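Local coordinates for designed helical repeat protein (Synthetic construct, PDB 5CWF) that folds as a de novo designed stack of tandem helical repeats, probably with no natural biological function, at residues Glu4-Ala15 with Met54-Ala65. Sequence-based numbering, arbitrary orientation.
Sequences EMKKVMEALKKA and MLALAKAVLLAA
Val-8 meets Ala-58 at the apolar centre, where Val-8 CG1 lies 3.4 Å from Ala-58 CB, tighter than a usual methyl contact. The two valine branches divide the work: CG1, anti to the backbone N (chi1 178°), faces the alanine methyl, while CG2 turns to Leu-55 CD1, the two side chains crossing at about a right angle. One turn along, Leu-12 straddles the partner helix with its two methyls: CD1 sits 4.0 Å from Ala-58 CB and CD2 3.8 Å from Val-61 CG1. Cutting Leu-12 back to an alanine would probably leave the methyls of Ala-58 and Val-61 without this cover and open a gap between the helices.

Leu-62 reaches back the other way, with CD2 3.6 Å from Ala-11 CB and CD1 over the backbone carbonyl of Ala-11. At the opposite end Met-5, bent at chi2 and chi3, curls its CE against the backbone of Leu-55, 3.3 Å from Leu-55 CA, again a tight fit.

At the polar edge, Glu-4 extends across Leu-55 CD2 and forms a long salt bridge, Glu-4 OE2 to Lys-59 NZ at 3.5 Å; no hydrogen bond links the segments. The axes of 4-15 and 54-65 approach to 9.7 Å at 30°, running in the same general direction, and the nearest CA pairs, Met-5 with Leu-55, Val-8 with Ala-58 and Leu-12 with Leu-62, keep one constant offset in sequence. These segments lie on helices 3-21 and 48-67; helix 25-44, between them in sequence, is touched by Met-9 and Met-54 and so packs against both, the arrangement of stacked helical repeats in an alpha-alpha solenoid-type fold.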
loop_
_atom_site.group_PDB
_atom_site.type_symbol
_atom_site.label_atom_id
_atom_site.label_comp_id
_atom_site.label_asym_id
_atom_site.label_seq_id
_atom_site.Cartn_x
_atom_site.Cartn_y
_atom_site.Cartn_z
ATOM N N GLU A 4 14.424 -6.277 11.628
ATOM C CA GLU A 4 13.368 -6.981 10.907
ATOM C C GLU A 4 13.117 -6.302 9.562
ATOM O O GLU A 4 12.850 -6.973 8.563
ATOM C CB GLU A 4 12.076 -7.053 11.721
ATOM C CG GLU A 4 11.092 -8.076 11.146
ATOM C CD GLU A 4 9.774 -8.135 11.894
ATOM O OE1 GLU A 4 9.704 -7.605 13.024
ATOM O OE2 GLU A 4 8.806 -8.710 11.348
ATOM N N MET A 5 13.230 -4.978 9.528
ATOM C CA MET A 5 13.090 -4.253 8.274
ATOM C C MET A 5 14.254 -4.585 7.348
ATOM O O MET A 5 14.051 -4.813 6.161
ATOM C CB MET A 5 13.016 -2.747 8.501
ATOM C CG MET A 5 12.940 -1.953 7.212
ATOM S SD MET A 5 11.499 -2.302 6.172
ATOM C CE MET A 5 10.237 -1.717 7.271
ATOM N N LYS A 6 15.469 -4.626 7.889
ATOM C CA LYS A 6 16.642 -4.872 7.047
ATOM C C LYS A 6 16.512 -6.220 6.348
ATOM O O LYS A 6 16.938 -6.365 5.195
ATOM C CB LYS A 6 17.940 -4.822 7.856
ATOM C CG LYS A 6 18.488 -3.417 8.092
ATOM C CD LYS A 6 19.737 -3.442 8.972
ATOM C CE LYS A 6 20.385 -2.064 9.102
ATOM N NZ LYS A 6 19.719 -1.190 10.108
ATOM N N LYS A 7 15.942 -7.200 7.051
ATOM C CA LYS A 7 15.691 -8.522 6.467
ATOM C C LYS A 7 14.668 -8.475 5.334
ATOM O O LYS A 7 14.855 -9.098 4.288
ATOM C CB LYS A 7 15.207 -9.508 7.534
ATOM C CG LYS A 7 16.317 -10.201 8.319
ATOM C CD LYS A 7 15.756 -11.137 9.393
ATOM C CE LYS A 7 14.803 -12.183 8.815
ATOM N NZ LYS A 7 14.318 -13.146 9.841
ATOM N N VAL A 8 13.570 -7.752 5.541
ATOM C CA VAL A 8 12.561 -7.631 4.501
ATOM C C VAL A 8 13.113 -6.912 3.272
ATOM O O VAL A 8 12.782 -7.280 2.141
ATOM C CB VAL A 8 11.294 -6.869 4.996
ATOM C CG1 VAL A 8 10.293 -6.724 3.877
ATOM C CG2 VAL A 8 10.637 -7.594 6.150
ATOM N N MET A 9 13.938 -5.893 3.488
ATOM C CA MET A 9 14.510 -5.121 2.379
ATOM C C MET A 9 15.477 -5.939 1.530
ATOM O O MET A 9 15.515 -5.808 0.300
ATOM C CB MET A 9 15.254 -3.895 2.913
ATOM C CG MET A 9 14.394 -2.853 3.587
ATOM S SD MET A 9 13.056 -2.229 2.550
ATOM C CE MET A 9 13.982 -1.752 1.105
ATOM N N GLU A 10 16.245 -6.791 2.193
ATOM C CA GLU A 10 17.148 -7.700 1.502
ATOM C C GLU A 10 16.323 -8.679 0.675
ATOM O O GLU A 10 16.722 -9.062 -0.436
ATOM C CB GLU A 10 18.065 -8.409 2.505
ATOM C CG GLU A 10 19.133 -7.473 3.083
ATOM C CD GLU A 10 19.868 -8.046 4.288
ATOM O OE1 GLU A 10 19.428 -9.085 4.829
ATOM O OE2 GLU A 10 20.889 -7.450 4.695
ATOM N N ALA A 11 15.156 -9.063 1.186
ATOM C CA ALA A 11 14.277 -9.973 0.444
ATOM C C ALA A 11 13.667 -9.255 -0.767
ATOM O O ALA A 11 13.446 -9.865 -1.827
ATOM C CB ALA A 11 13.186 -10.517 1.342
ATOM N N LEU A 12 13.357 -7.973 -0.593
ATOM C CA LEU A 12 12.854 -7.160 -1.696
ATOM C C LEU A 12 13.901 -7.035 -2.784
ATOM O O LEU A 12 13.571 -7.100 -3.958
ATOM C CB LEU A 12 12.442 -5.777 -1.215
ATOM C CG LEU A 12 11.083 -5.781 -0.515
ATOM C CD1 LEU A 12 10.899 -4.460 0.248
ATOM C CD2 LEU A 12 9.969 -5.998 -1.515
ATOM N N LYS A 13 15.155 -6.834 -2.391
ATOM C CA LYS A 13 16.243 -6.753 -3.362
ATOM C C LYS A 13 16.349 -8.078 -4.137
ATOM O O LYS A 13 16.609 -8.086 -5.343
ATOM C CB LYS A 13 17.550 -6.411 -2.655
ATOM C CG LYS A 13 18.706 -6.110 -3.578
ATOM C CD LYS A 13 19.924 -5.647 -2.791
ATOM C CE LYS A 13 21.065 -5.229 -3.696
ATOM N NZ LYS A 13 21.877 -6.390 -4.159
ATOM N N LYS A 14 16.131 -9.192 -3.452
ATOM C CA LYS A 14 16.111 -10.493 -4.118
ATOM C C LYS A 14 14.915 -10.638 -5.045
ATOM O O LYS A 14 15.011 -11.271 -6.104
ATOM C CB LYS A 14 16.079 -11.639 -3.099
ATOM C CG LYS A 14 17.369 -12.428 -2.975
ATOM C CD LYS A 14 18.349 -11.796 -2.020
ATOM C CE LYS A 14 19.343 -12.828 -1.506
ATOM N NZ LYS A 14 20.044 -12.356 -0.284
ATOM N N ALA A 15 13.777 -10.085 -4.641
ATOM C CA ALA A 15 12.575 -10.139 -5.465
ATOM C C ALA A 15 12.746 -9.348 -6.766
ATOM O O ALA A 15 12.215 -9.733 -7.815
ATOM C CB ALA A 15 11.376 -9.610 -4.685
ATOM N N MET A 54 5.647 1.171 7.300
ATOM C CA MET A 54 6.632 0.791 6.299
ATOM C C MET A 54 6.892 -0.714 6.312
ATOM O O MET A 54 7.075 -1.314 5.252
ATOM C CB MET A 54 7.956 1.522 6.514
ATOM C CG MET A 54 7.918 3.026 6.313
ATOM S SD MET A 54 7.204 3.546 4.744
ATOM C CE MET A 54 5.584 4.083 5.284
ATOM N N LEU A 55 6.900 -1.330 7.493
ATOM C CA LEU A 55 7.117 -2.780 7.562
ATOM C C LEU A 55 5.982 -3.534 6.913
ATOM O O LEU A 55 6.205 -4.489 6.149
ATOM C CB LEU A 55 7.307 -3.226 9.007
ATOM C CG LEU A 55 7.624 -4.710 9.233
ATOM C CD1 LEU A 55 8.934 -5.093 8.546
ATOM C CD2 LEU A 55 7.697 -5.026 10.731
ATOM N N ALA A 56 4.757 -3.113 7.199
ATOM C CA ALA A 56 3.602 -3.769 6.605
ATOM C C ALA A 56 3.663 -3.649 5.077
ATOM O O ALA A 56 3.423 -4.621 4.366
ATOM C CB ALA A 56 2.299 -3.169 7.148
ATOM N N LEU A 57 3.997 -2.470 4.567
ATOM C CA LEU A 57 4.067 -2.269 3.108
ATOM C C LEU A 57 5.149 -3.111 2.437
ATOM O O LEU A 57 4.905 -3.730 1.394
ATOM C CB LEU A 57 4.324 -0.796 2.785
ATOM C CG LEU A 57 3.163 0.162 3.101
ATOM C CD1 LEU A 57 3.522 1.595 2.738
ATOM C CD2 LEU A 57 1.901 -0.286 2.336
ATOM N N ALA A 58 6.322 -3.145 3.051
ATOM C CA ALA A 58 7.430 -3.929 2.542
ATOM C C ALA A 58 7.034 -5.397 2.456
ATOM O O ALA A 58 7.260 -6.042 1.437
ATOM C CB ALA A 58 8.653 -3.746 3.435
ATOM N N LYS A 59 6.411 -5.924 3.505
ATOM C CA LYS A 59 5.944 -7.322 3.467
ATOM C C LYS A 59 4.882 -7.551 2.418
ATOM O O LYS A 59 4.827 -8.631 1.814
ATOM C CB LYS A 59 5.378 -7.756 4.808
ATOM C CG LYS A 59 6.387 -7.907 5.915
ATOM C CD LYS A 59 5.642 -8.129 7.214
ATOM C CE LYS A 59 6.552 -8.420 8.377
ATOM N NZ LYS A 59 5.717 -8.526 9.612
ATOM N N ALA A 60 4.024 -6.556 2.193
ATOM C CA ALA A 60 2.933 -6.726 1.233
ATOM C C ALA A 60 3.481 -6.840 -0.181
ATOM O O ALA A 60 3.030 -7.674 -0.970
ATOM C CB ALA A 60 1.966 -5.592 1.314
ATOM N N VAL A 61 4.466 -6.013 -0.494
ATOM C CA VAL A 61 5.065 -6.037 -1.821
ATOM C C VAL A 61 5.761 -7.377 -2.051
ATOM O O VAL A 61 5.621 -7.995 -3.108
ATOM C CB VAL A 61 6.079 -4.866 -1.989
ATOM C CG1 VAL A 61 6.844 -4.943 -3.324
ATOM C CG2 VAL A 61 5.345 -3.562 -1.911
ATOM N N LEU A 62 6.472 -7.839 -1.033
ATOM C CA LEU A 62 7.233 -9.080 -1.102
ATOM C C LEU A 62 6.306 -10.277 -1.314
ATOM O O LEU A 62 6.579 -11.143 -2.146
ATOM C CB LEU A 62 8.056 -9.253 0.175
ATOM C CG LEU A 62 9.080 -10.380 0.167
ATOM C CD1 LEU A 62 10.224 -10.003 -0.785
ATOM C CD2 LEU A 62 9.588 -10.667 1.572
ATOM N N LEU A 63 5.194 -10.309 -0.573
ATOM C CA LEU A 63 4.244 -11.402 -0.716
ATOM C C LEU A 63 3.514 -11.369 -2.048
ATOM O O LEU A 63 3.241 -12.429 -2.633
ATOM C CB LEU A 63 3.205 -11.387 0.410
ATOM C CG LEU A 63 3.680 -11.824 1.782
ATOM C CD1 LEU A 63 2.551 -11.623 2.776
ATOM C CD2 LEU A 63 4.164 -13.264 1.777
ATOM N N ALA A 64 3.201 -10.169 -2.527
ATOM C CA ALA A 64 2.526 -10.035 -3.808
ATOM C C ALA A 64 3.450 -10.475 -4.930
ATOM O O ALA A 64 3.023 -11.133 -5.880
ATOM C CB ALA A 64 2.063 -8.625 -4.028
ATOM N N ALA A 65 4.731 -10.150 -4.812
ATOM C CA ALA A 65 5.664 -10.561 -5.860
ATOM C C ALA A 65 5.732 -12.090 -5.905
ATOM O O ALA A 65 5.890 -12.685 -6.966
ATOM C CB ALA A 65 7.033 -9.989 -5.623
#